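Local coordinates for uncharacterized protein (Sus scrofa, PDB 5BNF) that belongs to the ADP-ribosyl cyclase family as porcine CD38, a disulfide-rich protein with a mainly helical part beside a four-stranded parallel sheet, at residues K4-D9 and E123-R128; E12-R17 and D107-C112; D72-W77 and K145-N150; Q156-G161 and K190-H195. All blocks are in the same frame, centred on the assembly; numbering follows the deposited sequence.

How the contacts relate
Two contacts belong to the helical part, one lies within the parallel sheet, and one joins the two. Contacts 1 and 2 lie together on one side, centres about 12 Å apart, joined by the Cys112-Cys125 disulfide and backbone pairing of Thr7 with Ser110; both segments of contact 2 fall in sequence between those of contact 1. Contact 3, about 22 Å from contact 2 between centres, sets the end of helix 135-149 on edge strand 75-77, and its segments alternate along the chain with those of contacts 1 and 2. Contact 4 follows in series, pairing 153-160 with 186-194, centres about 15 Å apart. Contact 3 thus connects the helical part to the sheet that contact 4 holds together.

Contact 1: residues K4-D9 and E123-R128; sequences KGSTVD and ESCPDR
Lys4, Gly5 and Ser6 lie against Ser124 and Cys125 where two irregular loops pass each other beside a disulfide. The first loop leads into helix 10-25, the second belongs to the long linker between helices 101-106 and 135-149, so the contact brings the N-terminal arm of the ADP-ribosyl cyclase fold onto its cross-linked loops.

The backbones themselves run close. Gly5 has no side chain to hold the loops apart, and its CA comes within 3.5 Å of Ser124 CA.

Contacts of the cysteine side chain follow. Cys125 points at the opposite loop, its CB 3.1 Å from Lys4 O. With SG anti to its own carbonyl carbon (chi1 -69°), it turns its sulfur along the first loop, 3.5 Å from Lys4 O and 3.6 Å from Ser6 N. The same sulfur is bonded to Cys112 SG, tying this loop to the 107-112 segment.

Polar groups are largely satisfied by neighbours outside the pair. Ser6 OG is hydrogen-bonded to Asn121 O, Ser124 OG to Trp1 N, and the backbone of Cys125 pairs with Gly3; within its own loop, Ser124 OG adds a weak bond to Glu123 OE1. Even so, the Ser6 hydroxyl remains beside the disulfide, with OG 3.7 Å from Cys125 SG.

Contact 2: residues E12-R17 and D107-C112; sequences EIILRR and DDLSWC
Helix 10-25 meets the C-terminal end of helix 101-106 through Arg17, which reaches the carbonyl of Asp107, the first residue to leave helical geometry there. It is an instance of an arginine serving carbonyls at a helix end: NH1 also bonds Ile105 O, and the charge probably interacts well with the negative end of the helix dipole.

Arg17 leaves its helix with CG anti to the carbonyl carbon (chi1 -70°) and runs extended to NE, carrying the guanidinium across to the loop. The bond from NH1 to Asp107 O is short, 2.6 Å, and almost straight at 172°. It uses a lone pair in the carbonyl plane, and the oxygen lies at the guanidinium edge, so the group is held in rotation as well as position.

Leu109 supplies the apolar half, its two methyls dividing the work. CD1 lies over one face of the guanidinium, 3.1 Å from Arg17 NH1. CD2 turns to the helix surface. Two residues on, Trp111 enters an aromatic cluster with Phe10, Phe41, Phe45 and Phe139. Back at the helix, Ile13 CG2 is 4.0 Å from Leu109 CD2, while Ile14 CG2, approaching obliquely, is nearer, at 3.6 Å.

Contact 3: residues D72-W77 and K145-N150; sequences DKTVFW and KRFAEN
Thr74 is the first residue of the 72-77 segment to meet the last turn of helix 135-149, and it does so through a methyl group. CG2 stands 3.6 Å from CE2 of Phe147, close to the outer end of that ring, while the Thr74 backbone pairs with Gln156 of the adjacent strand.

Val75 turns its side chain the other way, as alternation along a strand requires, and offers its carbonyl instead. Val75 O lies in the plane of the Phe147 ring, 3.7 Å from CE2, facing the slightly positive C-H rim of the aromatic group.

Phe76 brings the second ring. The two phenylalanines form an offset edge-to-face pair, the edge of Phe147 directed at the face of Phe76, with planes 81° apart and centroids separated by 5.5 Å. The closest atoms are Phe76 CE1 and Phe147 CD2, at 3.5 Å. Phe147 reaches this position because its CG is anti to the backbone N (chi1 -169°), which sends the ring out from the helix toward the strand. Ala148 CA lies at the edge of the Phe76 ring, and Ala148 CB is 4.1 Å from Phe76 CZ. Beyond the pair, Phe173 and Glu177 of helix 172-180 also pack on Phe76.

No hydrogen bond joins the two segments, although all five touching residues are buried. Arg146 and Glu149 pair with each other along the helix, Arg146 NE bonding Glu149 OE1. The helix is therefore seated on the edge strand of the sheet by the shape of apolar groups and by weak aromatic electrostatics.

Contact 4: residues Q156-G161 and K190-H195; sequences QVFLNG and KAWVIH
Phe158 lays its ring over the pyrrole part of Trp192 in an offset stack between neighbouring parallel strands. These strands, 153-160 and 186-194, are the two parallel strands of a beta-alpha-beta unit whose crossover contains helix 172-180. The ring planes are 28° apart, and Trp192 CD1 sits 3.8 Å from Phe158 CZ, over one face and toward the rim. Both side chains place CG anti to their carbonyl carbon (chi1 -67° in Phe158), which makes them run the same way. At the edge of the phenyl ring, Ile194 CD1 comes within 4.0 Å of Phe158 CD2.

Beneath the stack, the strands exchange alternating backbone bonds of the parallel kind. Val157 N gives to Lys190 O, and Val157 O takes from Trp192 N; Leu159 repeats the pattern, its N reaching Trp192 O at 2.8 Å and its O accepting from Ile194 N. On the face carrying Val157, Leu159, Ala191 and Val193, Val157 CG1 packs on Ala191 CB at 3.8 Å.

Past the last strand pair, Gly161 N donates to Ile194 O, 2.8 Å away but bent to 138°. His195, whose NE2 bonds Glu228, sets the edge of its ring against Gly161, and its buried ND1, without a polar partner in the model, lies 3.4 Å from Gly161 CA.

Contact 1: residues K4-D9 and E123-R128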
# COMPACT_ATOMS: atom_id res chain seq x y z
N LYS A 4 7.12 9.22 14.07
CA LYS A 4 8.29 8.41 14.40
C LYS A 4 9.52 8.88 13.63
O LYS A 4 9.44 9.24 12.46
CB LYS A 4 8.02 6.95 14.02
CG LYS A 4 7.69 6.02 15.18
CD LYS A 4 7.21 4.68 14.63
CE LYS A 4 6.92 3.68 15.74
NZ LYS A 4 6.33 2.41 15.19
N GLY A 5 10.66 8.86 14.30
CA GLY A 5 11.90 9.24 13.65
C GLY A 5 12.27 8.11 12.72
O GLY A 5 11.70 7.02 12.81
N SER A 6 13.23 8.36 11.83
CA SER A 6 13.66 7.34 10.89
C SER A 6 14.06 6.06 11.59
O SER A 6 14.52 6.08 12.73
CB SER A 6 14.84 7.87 10.07
OG SER A 6 14.48 9.04 9.37
N THR A 7 13.87 4.94 10.92
CA THR A 7 14.23 3.65 11.49
C THR A 7 15.75 3.57 11.49
O THR A 7 16.40 3.82 10.46
CB THR A 7 13.65 2.50 10.65
OG1 THR A 7 12.25 2.73 10.45
CG2 THR A 7 13.86 1.17 11.36
N VAL A 8 16.33 3.25 12.64
CA VAL A 8 17.78 3.13 12.73
C VAL A 8 18.29 2.11 11.72
O VAL A 8 17.63 1.09 11.48
CB VAL A 8 18.23 2.68 14.13
CG1 VAL A 8 19.74 2.56 14.17
CG2 VAL A 8 17.75 3.68 15.17
N ASP A 9 19.46 2.38 11.15
CA ASP A 9 20.05 1.48 10.17
C ASP A 9 19.14 1.32 8.97
O ASP A 9 19.18 0.30 8.28
CB ASP A 9 20.32 0.12 10.79
CG ASP A 9 21.22 0.21 12.01
OD1 ASP A 9 22.25 0.91 11.94
OD2 ASP A 9 20.89 -0.43 13.03
N GLU A 123 15.53 11.48 15.13
CA GLU A 123 14.77 12.21 16.12
C GLU A 123 13.25 12.11 15.91
O GLU A 123 12.53 11.60 16.77
CB GLU A 123 15.20 13.67 16.10
CG GLU A 123 14.46 14.58 17.05
CD GLU A 123 14.58 16.04 16.63
OE1 GLU A 123 13.93 16.42 15.63
OE2 GLU A 123 15.33 16.79 17.29
N SER A 124 12.78 12.60 14.77
CA SER A 124 11.35 12.58 14.47
C SER A 124 11.09 12.91 13.02
O SER A 124 11.93 13.50 12.35
CB SER A 124 10.60 13.59 15.35
OG SER A 124 10.95 14.92 15.01
N CYS A 125 9.92 12.52 12.53
CA CYS A 125 9.53 12.78 11.16
C CYS A 125 8.10 13.27 11.17
O CYS A 125 7.30 12.83 12.00
CB CYS A 125 9.61 11.51 10.32
SG CYS A 125 11.28 10.85 10.02
N PRO A 126 7.74 14.18 10.26
CA PRO A 126 6.36 14.66 10.25
C PRO A 126 5.44 13.54 9.78
O PRO A 126 5.77 12.85 8.82
CB PRO A 126 6.40 15.83 9.28
CG PRO A 126 7.47 15.42 8.29
CD PRO A 126 8.54 14.81 9.19
N ASP A 127 4.32 13.33 10.46
CA ASP A 127 3.38 12.30 10.04
C ASP A 127 2.31 12.97 9.19
O ASP A 127 2.37 14.18 9.00
CB ASP A 127 2.75 11.56 11.24
CG ASP A 127 1.91 12.47 12.12
OD1 ASP A 127 1.57 13.59 11.70
OD2 ASP A 127 1.56 12.04 13.24
N ARG A 128 1.35 12.21 8.69
CA ARG A 128 0.33 12.78 7.81
C ARG A 128 -0.37 14.02 8.35
O ARG A 128 -0.67 14.94 7.60
CB ARG A 128 -0.69 11.71 7.41
CG ARG A 128 -1.59 12.15 6.26
CD ARG A 128 -2.22 10.98 5.49
NE ARG A 128 -3.34 10.35 6.19
CZ ARG A 128 -3.23 9.35 7.05
NH1 ARG A 128 -2.03 8.84 7.34
NH2 ARG A 128 -4.31 8.84 7.63

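Contact 2: residues E12-R17 and D107-C112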
# COMPACT_ATOMS: atom_id res chain seq x y z
N GLU A 12 20.76 -0.11 5.76
CA GLU A 12 21.12 -1.51 5.83
C GLU A 12 19.89 -2.39 5.72
O GLU A 12 19.88 -3.41 5.02
CB GLU A 12 21.82 -1.79 7.16
CG GLU A 12 22.59 -0.60 7.68
CD GLU A 12 23.00 -0.77 9.13
OE1 GLU A 12 23.49 0.21 9.73
OE2 GLU A 12 22.83 -1.89 9.65
N ILE A 13 18.83 -1.99 6.43
CA ILE A 13 17.59 -2.74 6.43
C ILE A 13 16.97 -2.93 5.06
O ILE A 13 16.66 -4.06 4.67
CB ILE A 13 16.56 -2.09 7.37
CG1 ILE A 13 17.06 -2.18 8.81
CG2 ILE A 13 15.20 -2.76 7.21
CD1 ILE A 13 16.07 -1.67 9.86
N ILE A 14 16.79 -1.85 4.31
CA ILE A 14 16.18 -1.97 2.99
C ILE A 14 17.09 -2.70 2.02
O ILE A 14 16.61 -3.33 1.07
CB ILE A 14 15.80 -0.60 2.38
CG1 ILE A 14 17.04 0.26 2.18
CG2 ILE A 14 14.79 0.10 3.28
CD1 ILE A 14 16.74 1.58 1.47
N LEU A 15 18.40 -2.63 2.24
CA LEU A 15 19.33 -3.32 1.36
C LEU A 15 19.14 -4.82 1.55
O LEU A 15 18.99 -5.56 0.59
CB LEU A 15 20.79 -2.95 1.68
CG LEU A 15 21.67 -2.53 0.49
CD1 LEU A 15 23.09 -3.02 0.75
CD2 LEU A 15 21.16 -3.12 -0.83
N ARG A 16 19.14 -5.25 2.81
CA ARG A 16 18.95 -6.65 3.14
C ARG A 16 17.64 -7.16 2.57
O ARG A 16 17.61 -8.08 1.75
CB ARG A 16 18.93 -6.85 4.65
CG ARG A 16 18.42 -8.22 5.06
CD ARG A 16 17.62 -8.15 6.36
NE ARG A 16 18.32 -8.76 7.48
CZ ARG A 16 18.62 -8.13 8.61
NH1 ARG A 16 18.28 -6.86 8.77
NH2 ARG A 16 19.25 -8.77 9.59
N ARG A 17 16.55 -6.55 3.02
CA ARG A 17 15.21 -6.92 2.59
C ARG A 17 15.13 -7.10 1.09
O ARG A 17 14.63 -8.11 0.61
CB ARG A 17 14.19 -5.87 3.04
CG ARG A 17 13.95 -5.85 4.55
CD ARG A 17 12.72 -5.03 4.90
NE ARG A 17 12.44 -5.06 6.33
CZ ARG A 17 11.42 -4.44 6.90
NH1 ARG A 17 10.57 -3.74 6.15
NH2 ARG A 17 11.24 -4.51 8.21
N ASP A 107 7.98 -1.80 4.24
CA ASP A 107 7.03 -2.16 5.28
C ASP A 107 7.48 -1.91 6.72
O ASP A 107 8.56 -2.32 7.13
CB ASP A 107 6.63 -3.63 5.11
CG ASP A 107 5.45 -4.01 5.97
OD1 ASP A 107 4.47 -3.24 6.01
OD2 ASP A 107 5.50 -5.09 6.60
N ASP A 108 6.62 -1.21 7.47
CA ASP A 108 6.85 -0.88 8.88
C ASP A 108 7.97 0.12 9.18
O ASP A 108 8.17 0.48 10.33
CB ASP A 108 7.08 -2.15 9.70
CG ASP A 108 5.83 -2.98 9.86
OD1 ASP A 108 4.75 -2.39 10.11
OD2 ASP A 108 5.91 -4.22 9.75
N LEU A 109 8.68 0.56 8.16
CA LEU A 109 9.78 1.49 8.38
C LEU A 109 9.36 2.96 8.43
O LEU A 109 8.26 3.33 8.01
CB LEU A 109 10.83 1.29 7.30
CG LEU A 109 11.80 0.11 7.41
CD1 LEU A 109 11.12 -1.16 7.87
CD2 LEU A 109 12.46 -0.09 6.06
N SER A 110 10.25 3.80 8.97
CA SER A 110 10.03 5.24 9.06
C SER A 110 11.24 5.97 8.50
O SER A 110 12.38 5.62 8.81
CB SER A 110 9.82 5.66 10.51
OG SER A 110 8.48 5.42 10.93
N TRP A 111 11.01 6.99 7.68
CA TRP A 111 12.13 7.72 7.11
C TRP A 111 11.81 9.18 6.74
O TRP A 111 10.67 9.53 6.44
CB TRP A 111 12.65 6.98 5.88
CG TRP A 111 11.70 6.93 4.71
CD1 TRP A 111 11.61 7.84 3.69
CD2 TRP A 111 10.69 5.94 4.44
NE1 TRP A 111 10.62 7.48 2.81
CE2 TRP A 111 10.04 6.31 3.25
CE3 TRP A 111 10.29 4.77 5.09
CZ2 TRP A 111 9.00 5.56 2.69
CZ3 TRP A 111 9.25 4.02 4.53
CH2 TRP A 111 8.63 4.42 3.34
N CYS A 112 12.84 10.01 6.80
CA CYS A 112 12.75 11.41 6.44
C CYS A 112 14.13 12.03 6.55
O CYS A 112 14.94 11.65 7.40
CB CYS A 112 11.76 12.16 7.33
SG CYS A 112 12.22 12.39 9.07

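Contact 3: residues D72-W77 and K145-N150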
# COMPACT_ATOMS: atom_id res chain seq x y z
N ASP A 72 -5.87 -11.66 -11.03
CA ASP A 72 -6.66 -12.44 -10.08
C ASP A 72 -5.96 -12.60 -8.75
O ASP A 72 -6.55 -13.10 -7.79
CB ASP A 72 -6.95 -13.83 -10.65
CG ASP A 72 -7.84 -13.79 -11.88
OD1 ASP A 72 -8.10 -12.68 -12.40
OD2 ASP A 72 -8.26 -14.87 -12.33
N LYS A 73 -4.71 -12.18 -8.68
CA LYS A 73 -3.92 -12.31 -7.46
C LYS A 73 -3.89 -11.07 -6.56
O LYS A 73 -3.60 -11.18 -5.37
CB LYS A 73 -2.49 -12.70 -7.83
CG LYS A 73 -2.39 -14.04 -8.55
CD LYS A 73 -2.28 -15.20 -7.57
CE LYS A 73 -3.42 -16.19 -7.76
NZ LYS A 73 -3.46 -16.77 -9.13
N THR A 74 -4.21 -9.91 -7.12
CA THR A 74 -4.23 -8.66 -6.36
C THR A 74 -5.25 -8.64 -5.24
O THR A 74 -6.46 -8.78 -5.47
CB THR A 74 -4.50 -7.46 -7.27
OG1 THR A 74 -3.48 -7.39 -8.27
CG2 THR A 74 -4.49 -6.18 -6.47
N VAL A 75 -4.77 -8.43 -4.02
CA VAL A 75 -5.62 -8.39 -2.84
C VAL A 75 -5.41 -7.13 -2.02
O VAL A 75 -4.29 -6.64 -1.88
CB VAL A 75 -5.34 -9.61 -1.95
CG1 VAL A 75 -6.17 -9.53 -0.69
CG2 VAL A 75 -5.66 -10.88 -2.72
N PHE A 76 -6.51 -6.61 -1.48
CA PHE A 76 -6.49 -5.40 -0.65
C PHE A 76 -7.06 -5.71 0.73
O PHE A 76 -7.99 -6.51 0.87
CB PHE A 76 -7.33 -4.30 -1.29
CG PHE A 76 -6.74 -3.72 -2.54
CD1 PHE A 76 -5.63 -2.89 -2.48
CD2 PHE A 76 -7.29 -4.01 -3.78
CE1 PHE A 76 -5.08 -2.35 -3.65
CE2 PHE A 76 -6.75 -3.47 -4.95
CZ PHE A 76 -5.65 -2.64 -4.88
N TRP A 77 -6.51 -5.06 1.75
CA TRP A 77 -6.98 -5.22 3.11
C TRP A 77 -7.22 -3.81 3.63
O TRP A 77 -6.33 -2.97 3.56
CB TRP A 77 -5.93 -5.91 3.97
CG TRP A 77 -4.58 -5.36 3.74
CD1 TRP A 77 -3.69 -5.77 2.80
CD2 TRP A 77 -3.99 -4.23 4.39
NE1 TRP A 77 -2.58 -4.96 2.81
CE2 TRP A 77 -2.74 -4.01 3.78
CE3 TRP A 77 -4.40 -3.37 5.43
CZ2 TRP A 77 -1.89 -2.97 4.17
CZ3 TRP A 77 -3.55 -2.34 5.81
CH2 TRP A 77 -2.31 -2.15 5.18
N LYS A 145 -1.45 3.52 -5.31
CA LYS A 145 -2.01 3.97 -6.58
C LYS A 145 -1.52 3.09 -7.72
O LYS A 145 -2.30 2.63 -8.54
CB LYS A 145 -1.64 5.42 -6.86
CG LYS A 145 -2.13 5.91 -8.20
CD LYS A 145 -3.01 7.14 -8.04
CE LYS A 145 -2.49 8.28 -8.89
NZ LYS A 145 -1.13 8.73 -8.48
N ARG A 146 -0.21 2.86 -7.77
CA ARG A 146 0.38 2.02 -8.81
C ARG A 146 -0.16 0.60 -8.73
O ARG A 146 -0.55 0.02 -9.74
CB ARG A 146 1.91 1.98 -8.68
CG ARG A 146 2.64 3.23 -9.12
CD ARG A 146 2.55 3.44 -10.62
NE ARG A 146 1.71 4.58 -10.97
CZ ARG A 146 2.14 5.83 -11.03
NH1 ARG A 146 1.30 6.81 -11.36
NH2 ARG A 146 3.41 6.12 -10.79
N PHE A 147 -0.17 0.04 -7.52
CA PHE A 147 -0.65 -1.32 -7.29
C PHE A 147 -2.06 -1.50 -7.83
O PHE A 147 -2.38 -2.52 -8.42
CB PHE A 147 -0.60 -1.62 -5.78
CG PHE A 147 -0.83 -3.07 -5.43
CD1 PHE A 147 0.05 -4.06 -5.87
CD2 PHE A 147 -1.89 -3.45 -4.60
CE1 PHE A 147 -0.12 -5.39 -5.49
CE2 PHE A 147 -2.07 -4.78 -4.22
CZ PHE A 147 -1.18 -5.75 -4.66
N ALA A 148 -2.91 -0.49 -7.64
CA ALA A 148 -4.29 -0.56 -8.11
C ALA A 148 -4.39 -0.42 -9.62
O ALA A 148 -5.20 -1.09 -10.27
CB ALA A 148 -5.12 0.52 -7.43
N GLU A 149 -3.55 0.45 -10.19
CA GLU A 149 -3.56 0.67 -11.62
C GLU A 149 -3.09 -0.57 -12.41
O GLU A 149 -3.55 -0.80 -13.52
CB GLU A 149 -2.68 1.87 -11.96
CG GLU A 149 -3.12 3.18 -11.32
CD GLU A 149 -2.24 4.36 -11.72
OE1 GLU A 149 -1.00 4.23 -11.66
OE2 GLU A 149 -2.78 5.43 -12.09
N ASN A 150 -2.20 -1.36 -11.83
CA ASN A 150 -1.68 -2.55 -12.49
C ASN A 150 -2.48 -3.81 -12.20
O ASN A 150 -2.07 -4.91 -12.57
CB ASN A 150 -0.22 -2.80 -12.08
CG ASN A 150 0.71 -1.67 -12.46
OD1 ASN A 150 0.65 -1.15 -13.57
ND2 ASN A 150 1.59 -1.29 -11.54

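Contact 4: residues Q156-G161 and K190-H195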
# COMPACT_ATOMS: atom_id res chain seq x y z
N GLN A 156 -9.58 -8.54 -5.04
CA GLN A 156 -10.25 -8.79 -3.78
C GLN A 156 -9.89 -7.76 -2.73
O GLN A 156 -8.83 -7.13 -2.79
CB GLN A 156 -9.86 -10.17 -3.25
CG GLN A 156 -10.24 -11.33 -4.13
CD GLN A 156 -9.74 -12.65 -3.58
OE1 GLN A 156 -8.61 -13.05 -3.82
NE2 GLN A 156 -10.58 -13.32 -2.81
N VAL A 157 -10.77 -7.60 -1.75
CA VAL A 157 -10.52 -6.69 -0.65
C VAL A 157 -11.14 -7.28 0.59
O VAL A 157 -12.28 -7.75 0.55
CB VAL A 157 -11.12 -5.29 -0.92
CG1 VAL A 157 -12.62 -5.37 -1.09
CG2 VAL A 157 -10.75 -4.34 0.22
N PHE A 158 -10.39 -7.31 1.69
CA PHE A 158 -10.90 -7.85 2.95
C PHE A 158 -11.27 -6.71 3.89
O PHE A 158 -10.48 -5.79 4.11
CB PHE A 158 -9.88 -8.78 3.61
CG PHE A 158 -9.63 -10.06 2.85
CD1 PHE A 158 -8.96 -10.04 1.64
CD2 PHE A 158 -10.10 -11.27 3.33
CE1 PHE A 158 -8.76 -11.22 0.92
CE2 PHE A 158 -9.90 -12.45 2.62
CZ PHE A 158 -9.23 -12.42 1.42
N LEU A 159 -12.48 -6.78 4.43
CA LEU A 159 -12.97 -5.75 5.32
C LEU A 159 -13.36 -6.36 6.65
O LEU A 159 -13.60 -7.57 6.74
CB LEU A 159 -14.17 -5.05 4.68
CG LEU A 159 -13.90 -4.56 3.26
CD1 LEU A 159 -15.18 -3.99 2.64
CD2 LEU A 159 -12.80 -3.51 3.29
N ASN A 160 -13.44 -5.52 7.67
CA ASN A 160 -13.76 -5.94 9.03
C ASN A 160 -15.22 -5.75 9.41
O ASN A 160 -15.68 -4.63 9.62
CB ASN A 160 -12.88 -5.18 10.01
CG ASN A 160 -13.10 -5.60 11.44
OD1 ASN A 160 -13.78 -6.63 11.65
ND2 ASN A 160 -12.59 -4.91 12.35
N GLY A 161 -15.94 -6.86 9.51
CA GLY A 161 -17.34 -6.80 9.86
C GLY A 161 -17.60 -6.43 11.31
O GLY A 161 -18.75 -6.23 11.70
N LYS A 190 -14.25 -8.46 -5.64
CA LYS A 190 -14.97 -9.23 -4.65
C LYS A 190 -14.58 -8.75 -3.27
O LYS A 190 -13.40 -8.57 -2.97
CB LYS A 190 -14.65 -10.72 -4.80
CG LYS A 190 -15.21 -11.33 -6.08
CD LYS A 190 -14.44 -12.56 -6.52
CE LYS A 190 -14.22 -13.54 -5.37
NZ LYS A 190 -15.49 -13.95 -4.71
N ALA A 191 -15.58 -8.52 -2.42
CA ALA A 191 -15.30 -8.06 -1.07
C ALA A 191 -15.66 -9.14 -0.08
O ALA A 191 -16.67 -9.82 -0.24
CB ALA A 191 -16.08 -6.79 -0.78
N TRP A 192 -14.82 -9.32 0.94
CA TRP A 192 -15.07 -10.30 1.99
C TRP A 192 -15.17 -9.56 3.31
O TRP A 192 -14.23 -8.86 3.71
CB TRP A 192 -13.92 -11.33 2.09
CG TRP A 192 -13.62 -12.11 0.83
CD1 TRP A 192 -12.66 -11.82 -0.10
CD2 TRP A 192 -14.30 -13.28 0.36
NE1 TRP A 192 -12.70 -12.74 -1.12
CE2 TRP A 192 -13.70 -13.64 -0.87
CE3 TRP A 192 -15.36 -14.05 0.85
CZ2 TRP A 192 -14.12 -14.75 -1.61
CZ3 TRP A 192 -15.78 -15.15 0.11
CH2 TRP A 192 -15.16 -15.49 -1.10
N VAL A 193 -16.31 -9.68 3.98
CA VAL A 193 -16.48 -9.04 5.28
C VAL A 193 -16.29 -10.14 6.31
O VAL A 193 -17.04 -11.12 6.35
CB VAL A 193 -17.89 -8.41 5.42
CG1 VAL A 193 -18.05 -7.80 6.79
CG2 VAL A 193 -18.08 -7.34 4.36
N ILE A 194 -15.26 -9.98 7.14
CA ILE A 194 -14.93 -10.97 8.15
C ILE A 194 -15.67 -10.73 9.45
O ILE A 194 -15.71 -9.62 9.97
CB ILE A 194 -13.43 -10.96 8.46
CG1 ILE A 194 -12.63 -10.77 7.17
CG2 ILE A 194 -13.03 -12.25 9.14
CD1 ILE A 194 -12.95 -11.77 6.10
N HIS A 195 -16.27 -11.80 9.97
CA HIS A 195 -17.02 -11.73 11.22
C HIS A 195 -16.45 -12.72 12.23
O HIS A 195 -16.03 -13.82 11.88
CB HIS A 195 -18.49 -12.07 11.00
CG HIS A 195 -19.23 -11.07 10.17
ND1 HIS A 195 -19.09 -9.71 10.34
CD2 HIS A 195 -20.15 -11.23 9.18
CE1 HIS A 195 -19.89 -9.08 9.50
NE2 HIS A 195 -20.54 -9.98 8.79